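Local coordinates for alkaline phosphatase D (Bacillus subtilis, PDB 2YEQ), which hydrolyses phosphate esters as an alkaline phosphatase and phosphodiesterase, using an active site that contains iron and calcium, at residues D144-L149 and F202-T207; T133-M138 and A193-A198; L328-F333 and V374-G379. All blocks are in the same frame, centred on the assembly; numbering follows the deposited sequence.

Interaction 1. Residues D144-L149 and F202-T207; sequences DLVFHL and FPWVVT
V146 lies side by side with W204 on one face of a pair of parallel strands, and its three side-chain carbons each meet an aromatic ring. CB sits almost on the normal of the five-membered ring of W204, 3.8 Å from its centroid. CG1, anti to the backbone N (chi1 171°), reaches over the centre of the indole and comes within 3.8 Å of CE2 at the ring fusion. The other branch, CG2, is directed to F202 and approaches CD2 of that ring to 3.5 Å. Farther along this side of the sheet, CD2 of H148 meets CZ3 of W204 obliquely. The indole NE1 donates to A198 O. Replacing W204 by alanine would probably leave CB and CG1 of V146 without the indole beneath them and the A198 carbonyl without its NE1 donor. The strands belong to the metallophosphoesterase (calcineurin-like) core: 145-148 leads to D151, a ligand of both iron and calcium, and 203-206 leads to the calcium ligands D209 and D210. Four backbone bonds zip them together: V146 N to P203 O, V205 N to V146 O (2.8 Å), H148 N to V205 O, and T207 N to H148 O. On the reverse face CD1 of F147 leans obliquely on CB of V205 at 3.7 Å, beside F265 of strand 263-267.

Interaction 2. Residues T133-M138 and A193-A198; sequences TAYKHM and ANLKAA
K136 and N194 are the residues whose CA atoms come nearest, 4.9 Å apart, between helix 133-138 and the 193-198 part of helix 193-201. The segment axes close to 7.6 Å and run in roughly the same direction, 31° apart. These are two helices on one side of the metallophosphoesterase sheet, each followed in the chain by a parallel strand of that sheet, 145-148 and 203-206 respectively. The Y135 ring, L195, A198 and the N194 side chain fill the interface. Y135 points toward the second helix with CG beside its own backbone N (chi1 -76°), which lays the phenol along L195 and A198. The CD1 methyl of L195 stands over one face of the ring, offset toward the rim and nearest CE2 at 3.7 Å, in a CH-pi contact. The A198 methyl comes obliquely to CD1 of the same tyrosine, at 3.6 Å, while the CB of Y135 rests 3.6 Å from N194 O, a carbonyl already used by A198 N within its helix. The phenol OH reaches past the helix pair to Q125 OE1, so the ring is anchored at its polar end as well as packed along its length. At the more exposed margin K136 and N194 meet obliquely: the extended lysine chain runs on beyond the contact, and its aliphatic start is brushed by the asparagine amide, whose ND2 lies 3.4 Å from K136 CB.

Interaction 3. Residues L328-F333 and V374-G379; sequences LAQQIF and VVVLTG
Q330 places its CG between the backbone N and the carbonyl carbon (chi1 61°), then turns sharply at chi2 (89°), and this bend carries its amide back across the end of strand 374-378 to lie alongside T378. T378 complements it: its CG2 is anti to the backbone N, and this methyl lies against the loop of the other segment, 3.3 Å from I332 C. The returned amide bridges both segments. NE2 donates to I332 O (2.8 Å), which lies in the amide plane, and makes a weak bond to L377 O at 3.4 Å. OE1 takes the I332 backbone N from above its carbonyl plane and is also bonded to W352 NE1. Q330 thereby braces the loop that follows strand 325-329 where the two segments stop pairing as a regular sheet. Up to that point they form adjacent parallel strands of the second sheet of the metallophosphoesterase sandwich, joined by L328 N to V375 O, L377 N to L328 O (2.9 Å) and Q330 N to L377 O (3.0 Å). Strand 374-378 leads through G379 to D380, a calcium ligand, and on to H382, an iron ligand. G379 N holds on to Q331 O at 3.1 Å, arriving well above the carbonyl plane, while the threonine hydroxyl is bonded to E404 of the neighbouring strand.

Interactions 1 and 3 are essentially buried strand pairs from the two sheets of the sandwich, whereas interaction 2 lies farther from the middle and reaches the surface at one margin. The helices of interaction 2 each precede one of the strands of interaction 1, and the two contacts touch, as where F202 CZ meets M138 O. Interaction 3 adjoins interaction 1 at the C-terminal ends of the strands, with L149 CD1 against Q330 O, but stays about 11 Å from interaction 2 at the nearest atoms. Backbone bonding dominates both strand pairs, enriched by aromatic packing in interaction 1 and amide bracing in interaction 3; the helix pair relies on side-chain packing.

Interaction 1. Residues D144-L149 and F202-T207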
ATOM      1  N   ASP A 144      13.082  -9.297   2.664  1.00 19.86           N
ATOM      2  CA  ASP A 144      13.969  -8.170   2.871  1.00 20.54           C
ATOM      3  C   ASP A 144      13.189  -6.882   3.228  1.00 20.84           C
ATOM      4  O   ASP A 144      13.700  -6.035   3.945  1.00 23.28           O
ATOM      5  CB  ASP A 144      14.786  -7.908   1.615  1.00 23.34           C
ATOM      6  CG  ASP A 144      15.710  -9.094   1.246  1.00 28.46           C
ATOM      7  OD1 ASP A 144      16.597  -9.409   2.066  1.00 28.59           O
ATOM      8  OD2 ASP A 144      15.545  -9.673   0.143  1.00 26.33           O
ATOM      9  N   LEU A 145      11.984  -6.742   2.693  1.00 21.18           N
ATOM     10  CA  LEU A 145      11.123  -5.602   3.039  1.00 21.30           C
ATOM     11  C   LEU A 145       9.690  -5.840   2.623  1.00 20.52           C
ATOM     12  O   LEU A 145       9.365  -6.840   1.964  1.00 16.47           O
ATOM     13  CB  LEU A 145      11.683  -4.271   2.509  1.00 28.71           C
ATOM     14  CG  LEU A 145      11.971  -4.053   1.024  1.00 29.69           C
ATOM     15  CD1 LEU A 145      10.716  -3.683   0.318  1.00 37.64           C
ATOM     16  CD2 LEU A 145      12.976  -2.935   0.850  1.00 33.33           C
ATOM     17  N   VAL A 146       8.808  -4.961   3.094  1.00 18.32           N
ATOM     18  CA  VAL A 146       7.404  -4.982   2.771  1.00 18.99           C
ATOM     19  C   VAL A 146       7.023  -3.594   2.224  1.00 18.36           C
ATOM     20  O   VAL A 146       7.513  -2.569   2.731  1.00 17.91           O
ATOM     21  CB  VAL A 146       6.549  -5.295   4.017  1.00 19.74           C
ATOM     22  CG1 VAL A 146       5.068  -5.099   3.745  1.00 19.28           C
ATOM     23  CG2 VAL A 146       6.812  -6.729   4.475  1.00 19.91           C
ATOM     24  N   PHE A 147       6.170  -3.590   1.195  1.00 17.54           N
ATOM     25  CA  PHE A 147       5.516  -2.374   0.684  1.00 18.44           C
ATOM     26  C   PHE A 147       4.045  -2.369   1.031  1.00 16.62           C
ATOM     27  O   PHE A 147       3.354  -3.370   0.897  1.00 16.66           O
ATOM     28  CB  PHE A 147       5.583  -2.306  -0.859  1.00 19.08           C
ATOM     29  CG  PHE A 147       6.944  -2.031  -1.395  1.00 18.95           C
ATOM     30  CD1 PHE A 147       7.406  -0.743  -1.517  1.00 19.93           C
ATOM     31  CD2 PHE A 147       7.766  -3.075  -1.823  1.00 21.93           C
ATOM     32  CE1 PHE A 147       8.657  -0.479  -2.021  1.00 19.13           C
ATOM     33  CE2 PHE A 147       9.037  -2.812  -2.345  1.00 21.22           C
ATOM     34  CZ  PHE A 147       9.474  -1.516  -2.437  1.00 21.05           C
ATOM     35  N   HIS A 148       3.541  -1.231   1.492  1.00 17.41           N
ATOM     36  CA  HIS A 148       2.114  -1.057   1.590  1.00 16.11           C
ATOM     37  C   HIS A 148       1.711   0.010   0.570  1.00 15.14           C
ATOM     38  O   HIS A 148       2.333   1.062   0.482  1.00 13.84           O
ATOM     39  CB  HIS A 148       1.678  -0.702   3.010  1.00 15.62           C
ATOM     40  CG  HIS A 148       0.238  -0.997   3.259  1.00 15.79           C
ATOM     41  ND1 HIS A 148      -0.771  -0.186   2.794  1.00 16.11           N
ATOM     42  CD2 HIS A 148      -0.365  -2.027   3.883  1.00 17.27           C
ATOM     43  CE1 HIS A 148      -1.936  -0.712   3.120  1.00 17.75           C
ATOM     44  NE2 HIS A 148      -1.719  -1.832   3.784  1.00 18.47           N
ATOM     45  N   LEU A 149       0.692  -0.299  -0.221  1.00 15.07           N
ATOM     46  CA  LEU A 149       0.330   0.517  -1.390  1.00 16.37           C
ATOM     47  C   LEU A 149      -0.984   1.284  -1.226  1.00 15.70           C
ATOM     48  O   LEU A 149      -1.490   1.854  -2.202  1.00 16.66           O
ATOM     49  CB  LEU A 149       0.223  -0.355  -2.639  1.00 16.02           C
ATOM     50  CG  LEU A 149       1.494  -1.136  -3.007  1.00 16.65           C
ATOM     51  CD1 LEU A 149       1.252  -1.918  -4.317  1.00 16.40           C
ATOM     52  CD2 LEU A 149       2.720  -0.247  -3.091  1.00 15.24           C
ATOM     53  N   PHE A 202       9.705  -6.940   9.693  1.00 20.87           N
ATOM     54  CA  PHE A 202      10.370  -6.403   8.486  1.00 21.59           C
ATOM     55  C   PHE A 202      10.323  -4.869   8.427  1.00 19.65           C
ATOM     56  O   PHE A 202       9.404  -4.276   8.951  1.00 18.45           O
ATOM     57  CB  PHE A 202       9.640  -6.850   7.216  1.00 21.69           C
ATOM     58  CG  PHE A 202       9.143  -8.247   7.227  1.00 21.45           C
ATOM     59  CD1 PHE A 202      10.029  -9.312   7.063  1.00 23.78           C
ATOM     60  CD2 PHE A 202       7.802  -8.516   7.308  1.00 21.52           C
ATOM     61  CE1 PHE A 202       9.574 -10.602   7.035  1.00 20.38           C
ATOM     62  CE2 PHE A 202       7.337  -9.823   7.280  1.00 21.09           C
ATOM     63  CZ  PHE A 202       8.244 -10.868   7.156  1.00 22.44           C
ATOM     64  N   PRO A 203      11.269  -4.247   7.741  1.00 18.92           N
ATOM     65  CA  PRO A 203      11.134  -2.827   7.401  1.00 20.19           C
ATOM     66  C   PRO A 203      10.076  -2.647   6.335  1.00 21.32           C
ATOM     67  O   PRO A 203      10.003  -3.468   5.413  1.00 20.32           O
ATOM     68  CB  PRO A 203      12.500  -2.456   6.841  1.00 20.69           C
ATOM     69  CG  PRO A 203      13.084  -3.743   6.373  1.00 20.05           C
ATOM     70  CD  PRO A 203      12.479  -4.843   7.154  1.00 19.22           C
ATOM     71  N   TRP A 204       9.265  -1.591   6.472  1.00 20.12           N
ATOM     72  CA  TRP A 204       8.178  -1.294   5.552  1.00 17.70           C
ATOM     73  C   TRP A 204       8.464   0.007   4.785  1.00 18.11           C
ATOM     74  O   TRP A 204       9.047   0.966   5.332  1.00 19.44           O
ATOM     75  CB  TRP A 204       6.851  -1.131   6.276  1.00 17.02           C
ATOM     76  CG  TRP A 204       6.200  -2.395   6.761  1.00 17.86           C
ATOM     77  CD1 TRP A 204       6.818  -3.468   7.347  1.00 16.79           C
ATOM     78  CD2 TRP A 204       4.801  -2.706   6.744  1.00 18.51           C
ATOM     79  NE1 TRP A 204       5.901  -4.415   7.674  1.00 17.44           N
ATOM     80  CE2 TRP A 204       4.652  -3.976   7.329  1.00 17.21           C
ATOM     81  CE3 TRP A 204       3.657  -2.035   6.274  1.00 18.26           C
ATOM     82  CZ2 TRP A 204       3.427  -4.587   7.464  1.00 18.93           C
ATOM     83  CZ3 TRP A 204       2.454  -2.632   6.395  1.00 18.39           C
ATOM     84  CH2 TRP A 204       2.324  -3.895   7.002  1.00 20.06           C
ATOM     85  N   VAL A 205       8.036   0.016   3.521  1.00 17.70           N
ATOM     86  CA  VAL A 205       8.008   1.194   2.670  1.00 17.12           C
ATOM     87  C   VAL A 205       6.541   1.423   2.350  1.00 17.52           C
ATOM     88  O   VAL A 205       5.918   0.662   1.604  1.00 15.98           O
ATOM     89  CB  VAL A 205       8.858   1.014   1.405  1.00 18.25           C
ATOM     90  CG1 VAL A 205       8.852   2.291   0.519  1.00 18.06           C
ATOM     91  CG2 VAL A 205      10.302   0.704   1.818  1.00 19.06           C
ATOM     92  N   VAL A 206       5.953   2.453   2.960  1.00 16.15           N
ATOM     93  CA  VAL A 206       4.523   2.681   2.805  1.00 16.13           C
ATOM     94  C   VAL A 206       4.242   3.857   1.858  1.00 16.39           C
ATOM     95  O   VAL A 206       5.009   4.824   1.794  1.00 16.47           O
ATOM     96  CB  VAL A 206       3.853   2.944   4.202  1.00 17.21           C
ATOM     97  CG1 VAL A 206       4.048   1.716   5.133  1.00 17.38           C
ATOM     98  CG2 VAL A 206       4.444   4.205   4.853  1.00 16.51           C
ATOM     99  N   THR A 207       3.123   3.758   1.145  1.00 17.23           N
ATOM    100  CA  THR A 207       2.541   4.894   0.439  1.00 17.70           C
ATOM    101  C   THR A 207       1.048   4.751   0.528  1.00 17.16           C
ATOM    102  O   THR A 207       0.549   3.640   0.713  1.00 20.22           O
ATOM    103  CB  THR A 207       3.034   5.000  -1.017  1.00 18.53           C
ATOM    104  OG1 THR A 207       2.524   6.205  -1.583  1.00 18.63           O
ATOM    105  CG2 THR A 207       2.628   3.732  -1.867  1.00 15.12           C
TER

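Interaction 2. Residues T133-M138 and A193-A198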
ATOM      1  N   THR A 133      -5.537 -12.358   9.252  1.00 20.47           N
ATOM      2  CA  THR A 133      -4.818 -13.620   9.044  1.00 21.76           C
ATOM      3  C   THR A 133      -3.702 -13.479   8.003  1.00 21.41           C
ATOM      4  O   THR A 133      -2.623 -14.065   8.152  1.00 20.80           O
ATOM      5  CB  THR A 133      -5.793 -14.678   8.596  1.00 23.02           C
ATOM      6  OG1 THR A 133      -6.980 -14.566   9.384  1.00 24.65           O
ATOM      7  CG2 THR A 133      -5.181 -16.112   8.716  1.00 23.07           C
ATOM      8  N   ALA A 134      -3.925 -12.669   6.958  1.00 20.74           N
ATOM      9  CA  ALA A 134      -2.877 -12.456   5.961  1.00 17.54           C
ATOM     10  C   ALA A 134      -1.569 -12.020   6.585  1.00 17.48           C
ATOM     11  O   ALA A 134      -0.493 -12.462   6.153  1.00 19.10           O
ATOM     12  CB  ALA A 134      -3.313 -11.437   4.844  1.00 17.93           C
ATOM     13  N   TYR A 135      -1.633 -11.133   7.585  1.00 16.18           N
ATOM     14  CA  TYR A 135      -0.421 -10.637   8.220  1.00 16.85           C
ATOM     15  C   TYR A 135       0.226 -11.654   9.177  1.00 17.60           C
ATOM     16  O   TYR A 135       1.438 -11.626   9.383  1.00 17.38           O
ATOM     17  CB  TYR A 135      -0.679  -9.325   8.951  1.00 17.20           C
ATOM     18  CG  TYR A 135      -0.789  -8.111   8.053  1.00 16.09           C
ATOM     19  CD1 TYR A 135       0.242  -7.779   7.194  1.00 16.67           C
ATOM     20  CD2 TYR A 135      -1.922  -7.301   8.064  1.00 16.87           C
ATOM     21  CE1 TYR A 135       0.171  -6.679   6.368  1.00 18.60           C
ATOM     22  CE2 TYR A 135      -2.008  -6.166   7.237  1.00 16.68           C
ATOM     23  CZ  TYR A 135      -0.963  -5.858   6.391  1.00 16.81           C
ATOM     24  OH  TYR A 135      -0.978  -4.763   5.557  1.00 17.14           O
ATOM     25  N   LYS A 136      -0.573 -12.523   9.763  1.00 20.96           N
ATOM     26  CA  LYS A 136      -0.035 -13.653  10.544  1.00 24.56           C
ATOM     27  C   LYS A 136       0.860 -14.476   9.637  1.00 23.97           C
ATOM     28  O   LYS A 136       2.003 -14.752   9.978  1.00 24.35           O
ATOM     29  CB  LYS A 136      -1.156 -14.523  11.090  1.00 28.83           C
ATOM     30  CG  LYS A 136      -0.665 -15.559  12.104  1.00 36.38           C
ATOM     31  CD  LYS A 136      -1.807 -16.418  12.587  1.00 49.44           C
ATOM     32  CE  LYS A 136      -1.363 -17.383  13.689  1.00 62.13           C
ATOM     33  NZ  LYS A 136      -1.370 -16.748  15.036  1.00 71.62           N
ATOM     34  N   HIS A 137       0.348 -14.828   8.457  1.00 21.40           N
ATOM     35  CA  HIS A 137       1.153 -15.540   7.457  1.00 20.99           C
ATOM     36  C   HIS A 137       2.337 -14.734   6.932  1.00 22.88           C
ATOM     37  O   HIS A 137       3.440 -15.286   6.766  1.00 19.87           O
ATOM     38  CB  HIS A 137       0.278 -16.018   6.290  1.00 21.63           C
ATOM     39  CG  HIS A 137      -0.763 -17.017   6.690  1.00 22.59           C
ATOM     40  ND1 HIS A 137      -0.444 -18.253   7.226  1.00 23.84           N
ATOM     41  CD2 HIS A 137      -2.115 -16.962   6.645  1.00 22.01           C
ATOM     42  CE1 HIS A 137      -1.559 -18.922   7.466  1.00 24.56           C
ATOM     43  NE2 HIS A 137      -2.589 -18.161   7.128  1.00 25.32           N
ATOM     44  N   MET A 138       2.153 -13.433   6.680  1.00 19.26           N
ATOM     45  CA  MET A 138       3.231 -12.653   6.144  1.00 19.25           C
ATOM     46  C   MET A 138       4.402 -12.595   7.105  1.00 18.93           C
ATOM     47  O   MET A 138       5.554 -12.605   6.674  1.00 18.96           O
ATOM     48  CB  MET A 138       2.786 -11.223   5.820  1.00 19.85           C
ATOM     49  CG  MET A 138       3.790 -10.440   5.024  1.00 20.74           C
ATOM     50  SD  MET A 138       3.377  -8.685   4.858  1.00 21.72           S
ATOM     51  CE  MET A 138       1.940  -8.879   3.831  1.00 19.78           C
ATOM     52  N   ALA A 193      -2.962  -7.652  16.555  1.00 17.78           N
ATOM     53  CA  ALA A 193      -1.720  -8.381  16.877  1.00 18.77           C
ATOM     54  C   ALA A 193      -0.998  -8.869  15.633  1.00 16.35           C
ATOM     55  O   ALA A 193       0.231  -8.885  15.593  1.00 16.13           O
ATOM     56  CB  ALA A 193      -2.005  -9.577  17.841  1.00 18.19           C
ATOM     57  N   ASN A 194      -1.752  -9.270  14.620  1.00 17.53           N
ATOM     58  CA  ASN A 194      -1.166  -9.807  13.403  1.00 18.45           C
ATOM     59  C   ASN A 194      -0.430  -8.723  12.626  1.00 18.11           C
ATOM     60  O   ASN A 194       0.718  -8.901  12.193  1.00 18.23           O
ATOM     61  CB  ASN A 194      -2.254 -10.419  12.518  1.00 22.69           C
ATOM     62  CG  ASN A 194      -2.989 -11.542  13.189  1.00 24.64           C
ATOM     63  OD1 ASN A 194      -4.206 -11.489  13.364  1.00 30.93           O
ATOM     64  ND2 ASN A 194      -2.265 -12.557  13.571  1.00 21.83           N
ATOM     65  N   LEU A 195      -1.077  -7.565  12.478  1.00 16.82           N
ATOM     66  CA  LEU A 195      -0.452  -6.414  11.807  1.00 16.36           C
ATOM     67  C   LEU A 195       0.781  -5.959  12.553  1.00 15.82           C
ATOM     68  O   LEU A 195       1.830  -5.700  11.963  1.00 16.47           O
ATOM     69  CB  LEU A 195      -1.472  -5.251  11.673  1.00 16.07           C
ATOM     70  CG  LEU A 195      -1.007  -3.928  11.070  1.00 17.09           C
ATOM     71  CD1 LEU A 195      -0.226  -4.129   9.770  1.00 15.71           C
ATOM     72  CD2 LEU A 195      -2.242  -3.002  10.831  1.00 15.41           C
ATOM     73  N   LYS A 196       0.698  -5.890  13.870  1.00 17.56           N
ATOM     74  CA  LYS A 196       1.872  -5.535  14.677  1.00 16.64           C
ATOM     75  C   LYS A 196       3.039  -6.510  14.482  1.00 16.32           C
ATOM     76  O   LYS A 196       4.186  -6.101  14.473  1.00 18.08           O
ATOM     77  CB  LYS A 196       1.519  -5.469  16.183  1.00 17.18           C
ATOM     78  CG  LYS A 196       0.549  -4.380  16.549  1.00 18.47           C
ATOM     79  CD  LYS A 196       0.488  -4.143  18.075  1.00 21.26           C
ATOM     80  CE  LYS A 196      -0.264  -5.189  18.825  1.00 23.82           C
ATOM     81  NZ  LYS A 196      -0.229  -4.835  20.275  1.00 23.38           N
ATOM     82  N   ALA A 197       2.743  -7.802  14.363  1.00 18.89           N
ATOM     83  CA  ALA A 197       3.802  -8.830  14.159  1.00 18.30           C
ATOM     84  C   ALA A 197       4.476  -8.622  12.800  1.00 16.92           C
ATOM     85  O   ALA A 197       5.691  -8.683  12.684  1.00 18.20           O
ATOM     86  CB  ALA A 197       3.202 -10.245  14.239  1.00 18.31           C
ATOM     87  N   ALA A 198       3.666  -8.353  11.782  1.00 16.80           N
ATOM     88  CA  ALA A 198       4.199  -8.066  10.436  1.00 17.68           C
ATOM     89  C   ALA A 198       5.057  -6.816  10.415  1.00 16.44           C
ATOM     90  O   ALA A 198       6.106  -6.779   9.722  1.00 16.78           O
ATOM     91  CB  ALA A 198       3.054  -8.024   9.395  1.00 15.88           C
TER

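Interaction 3. Residues L328-F333 and V374-G379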
ATOM      1  N   LEU A 328       7.725   0.647 -10.322  1.00 19.10           N
ATOM      2  CA  LEU A 328       6.753   1.655  -9.903  1.00 20.15           C
ATOM      3  C   LEU A 328       5.874   1.054  -8.806  1.00 16.94           C
ATOM      4  O   LEU A 328       5.021   0.237  -9.061  1.00 19.44           O
ATOM      5  CB  LEU A 328       5.876   2.104 -11.079  1.00 22.57           C
ATOM      6  CG  LEU A 328       6.515   2.702 -12.334  1.00 26.01           C
ATOM      7  CD1 LEU A 328       5.418   3.418 -13.194  1.00 25.03           C
ATOM      8  CD2 LEU A 328       7.652   3.587 -11.960  1.00 25.79           C
ATOM      9  N   ALA A 329       6.131   1.434  -7.573  1.00 16.44           N
ATOM     10  CA  ALA A 329       5.323   0.969  -6.450  1.00 16.51           C
ATOM     11  C   ALA A 329       4.246   2.026  -6.265  1.00 16.29           C
ATOM     12  O   ALA A 329       4.545   3.119  -5.795  1.00 15.87           O
ATOM     13  CB  ALA A 329       6.172   0.881  -5.212  1.00 16.70           C
ATOM     14  N   GLN A 330       3.016   1.691  -6.609  1.00 16.46           N
ATOM     15  CA  GLN A 330       1.960   2.699  -6.672  1.00 18.97           C
ATOM     16  C   GLN A 330       0.599   2.101  -6.395  1.00 17.45           C
ATOM     17  O   GLN A 330       0.503   0.943  -5.969  1.00 18.21           O
ATOM     18  CB  GLN A 330       2.039   3.464  -8.010  1.00 18.85           C
ATOM     19  CG  GLN A 330       1.864   2.605  -9.250  1.00 19.50           C
ATOM     20  CD  GLN A 330       0.430   2.481  -9.658  1.00 19.83           C
ATOM     21  OE1 GLN A 330      -0.290   3.489  -9.778  1.00 18.53           O
ATOM     22  NE2 GLN A 330      -0.028   1.251  -9.813  1.00 17.17           N
ATOM     23  N   GLN A 331      -0.469   2.887  -6.609  1.00 18.43           N
ATOM     24  CA  GLN A 331      -1.756   2.610  -5.998  1.00 16.54           C
ATOM     25  C   GLN A 331      -2.775   1.907  -6.832  1.00 15.28           C
ATOM     26  O   GLN A 331      -3.533   1.064  -6.321  1.00 14.18           O
ATOM     27  CB  GLN A 331      -2.391   3.947  -5.541  1.00 17.35           C
ATOM     28  CG  GLN A 331      -1.654   4.668  -4.429  1.00 18.02           C
ATOM     29  CD  GLN A 331      -0.346   5.316  -4.833  1.00 18.58           C
ATOM     30  OE1 GLN A 331      -0.116   5.663  -6.003  1.00 17.86           O
ATOM     31  NE2 GLN A 331       0.528   5.521  -3.834  1.00 20.22           N
ATOM     32  N   ILE A 332      -2.867   2.295  -8.106  1.00 16.16           N
ATOM     33  CA  ILE A 332      -4.055   2.026  -8.895  1.00 15.75           C
ATOM     34  C   ILE A 332      -3.768   1.294 -10.225  1.00 15.68           C
ATOM     35  O   ILE A 332      -2.651   1.274 -10.730  1.00 18.57           O
ATOM     36  CB  ILE A 332      -4.822   3.360  -9.175  1.00 17.52           C
ATOM     37  CG1 ILE A 332      -3.865   4.434  -9.666  1.00 18.50           C
ATOM     38  CG2 ILE A 332      -5.611   3.846  -7.906  1.00 16.24           C
ATOM     39  CD1 ILE A 332      -4.554   5.619 -10.386  1.00 20.01           C
ATOM     40  N   PHE A 333      -4.805   0.691 -10.767  1.00 16.60           N
ATOM     41  CA  PHE A 333      -4.691  -0.166 -11.954  1.00 17.16           C
ATOM     42  C   PHE A 333      -4.068   0.579 -13.144  1.00 19.11           C
ATOM     43  O   PHE A 333      -4.610   1.575 -13.632  1.00 17.85           O
ATOM     44  CB  PHE A 333      -6.052  -0.722 -12.285  1.00 17.22           C
ATOM     45  CG  PHE A 333      -6.035  -2.056 -12.998  1.00 17.94           C
ATOM     46  CD1 PHE A 333      -5.680  -2.148 -14.333  1.00 20.43           C
ATOM     47  CD2 PHE A 333      -6.442  -3.205 -12.345  1.00 19.38           C
ATOM     48  CE1 PHE A 333      -5.694  -3.398 -15.003  1.00 20.58           C
ATOM     49  CE2 PHE A 333      -6.483  -4.433 -13.009  1.00 20.09           C
ATOM     50  CZ  PHE A 333      -6.092  -4.519 -14.333  1.00 19.91           C
ATOM     51  N   VAL A 374      10.499  -2.910 -16.629  1.00 23.11           N
ATOM     52  CA  VAL A 374       9.626  -2.070 -15.812  1.00 20.88           C
ATOM     53  C   VAL A 374       8.568  -2.939 -15.188  1.00 19.98           C
ATOM     54  O   VAL A 374       7.813  -3.619 -15.878  1.00 22.70           O
ATOM     55  CB  VAL A 374       8.924  -0.962 -16.646  1.00 22.64           C
ATOM     56  CG1 VAL A 374       7.918  -0.148 -15.744  1.00 19.71           C
ATOM     57  CG2 VAL A 374       9.966  -0.046 -17.292  1.00 19.26           C
ATOM     58  N   VAL A 375       8.500  -2.918 -13.865  1.00 17.32           N
ATOM     59  CA  VAL A 375       7.465  -3.644 -13.181  1.00 18.00           C
ATOM     60  C   VAL A 375       6.617  -2.659 -12.378  1.00 16.46           C
ATOM     61  O   VAL A 375       7.155  -1.794 -11.707  1.00 18.14           O
ATOM     62  CB  VAL A 375       8.076  -4.708 -12.237  1.00 20.14           C
ATOM     63  CG1 VAL A 375       7.001  -5.323 -11.355  1.00 20.23           C
ATOM     64  CG2 VAL A 375       8.847  -5.795 -13.085  1.00 21.07           C
ATOM     65  N   VAL A 376       5.315  -2.838 -12.438  1.00 18.19           N
ATOM     66  CA  VAL A 376       4.361  -1.982 -11.727  1.00 18.15           C
ATOM     67  C   VAL A 376       3.655  -2.825 -10.700  1.00 17.55           C
ATOM     68  O   VAL A 376       3.122  -3.864 -11.034  1.00 16.35           O
ATOM     69  CB  VAL A 376       3.326  -1.362 -12.705  1.00 16.45           C
ATOM     70  CG1 VAL A 376       2.348  -0.430 -11.944  1.00 16.46           C
ATOM     71  CG2 VAL A 376       4.061  -0.576 -13.806  1.00 15.65           C
ATOM     72  N   LEU A 377       3.681  -2.360  -9.448  1.00 18.00           N
ATOM     73  CA  LEU A 377       2.937  -2.936  -8.344  1.00 17.18           C
ATOM     74  C   LEU A 377       1.750  -2.037  -8.003  1.00 17.73           C
ATOM     75  O   LEU A 377       1.898  -0.812  -7.934  1.00 18.94           O
ATOM     76  CB  LEU A 377       3.847  -3.032  -7.107  1.00 17.60           C
ATOM     77  CG  LEU A 377       5.299  -3.491  -7.287  1.00 18.50           C
ATOM     78  CD1 LEU A 377       6.011  -3.478  -5.929  1.00 16.93           C
ATOM     79  CD2 LEU A 377       5.356  -4.860  -7.950  1.00 15.75           C
ATOM     80  N   THR A 378       0.621  -2.658  -7.729  1.00 17.69           N
ATOM     81  CA  THR A 378      -0.670  -1.998  -7.627  1.00 20.13           C
ATOM     82  C   THR A 378      -1.553  -2.613  -6.539  1.00 19.76           C
ATOM     83  O   THR A 378      -1.453  -3.795  -6.266  1.00 20.62           O
ATOM     84  CB  THR A 378      -1.418  -2.180  -8.955  1.00 20.44           C
ATOM     85  OG1 THR A 378      -0.609  -1.682 -10.003  1.00 21.19           O
ATOM     86  CG2 THR A 378      -2.758  -1.520  -8.936  1.00 23.16           C
ATOM     87  N   GLY A 379      -2.434  -1.809  -5.934  1.00 18.66           N
ATOM     88  CA  GLY A 379      -3.475  -2.327  -5.072  1.00 17.48           C
ATOM     89  C   GLY A 379      -4.835  -1.850  -5.543  1.00 19.14           C
ATOM     90  O   GLY A 379      -5.174  -1.991  -6.710  1.00 20.42           O
TER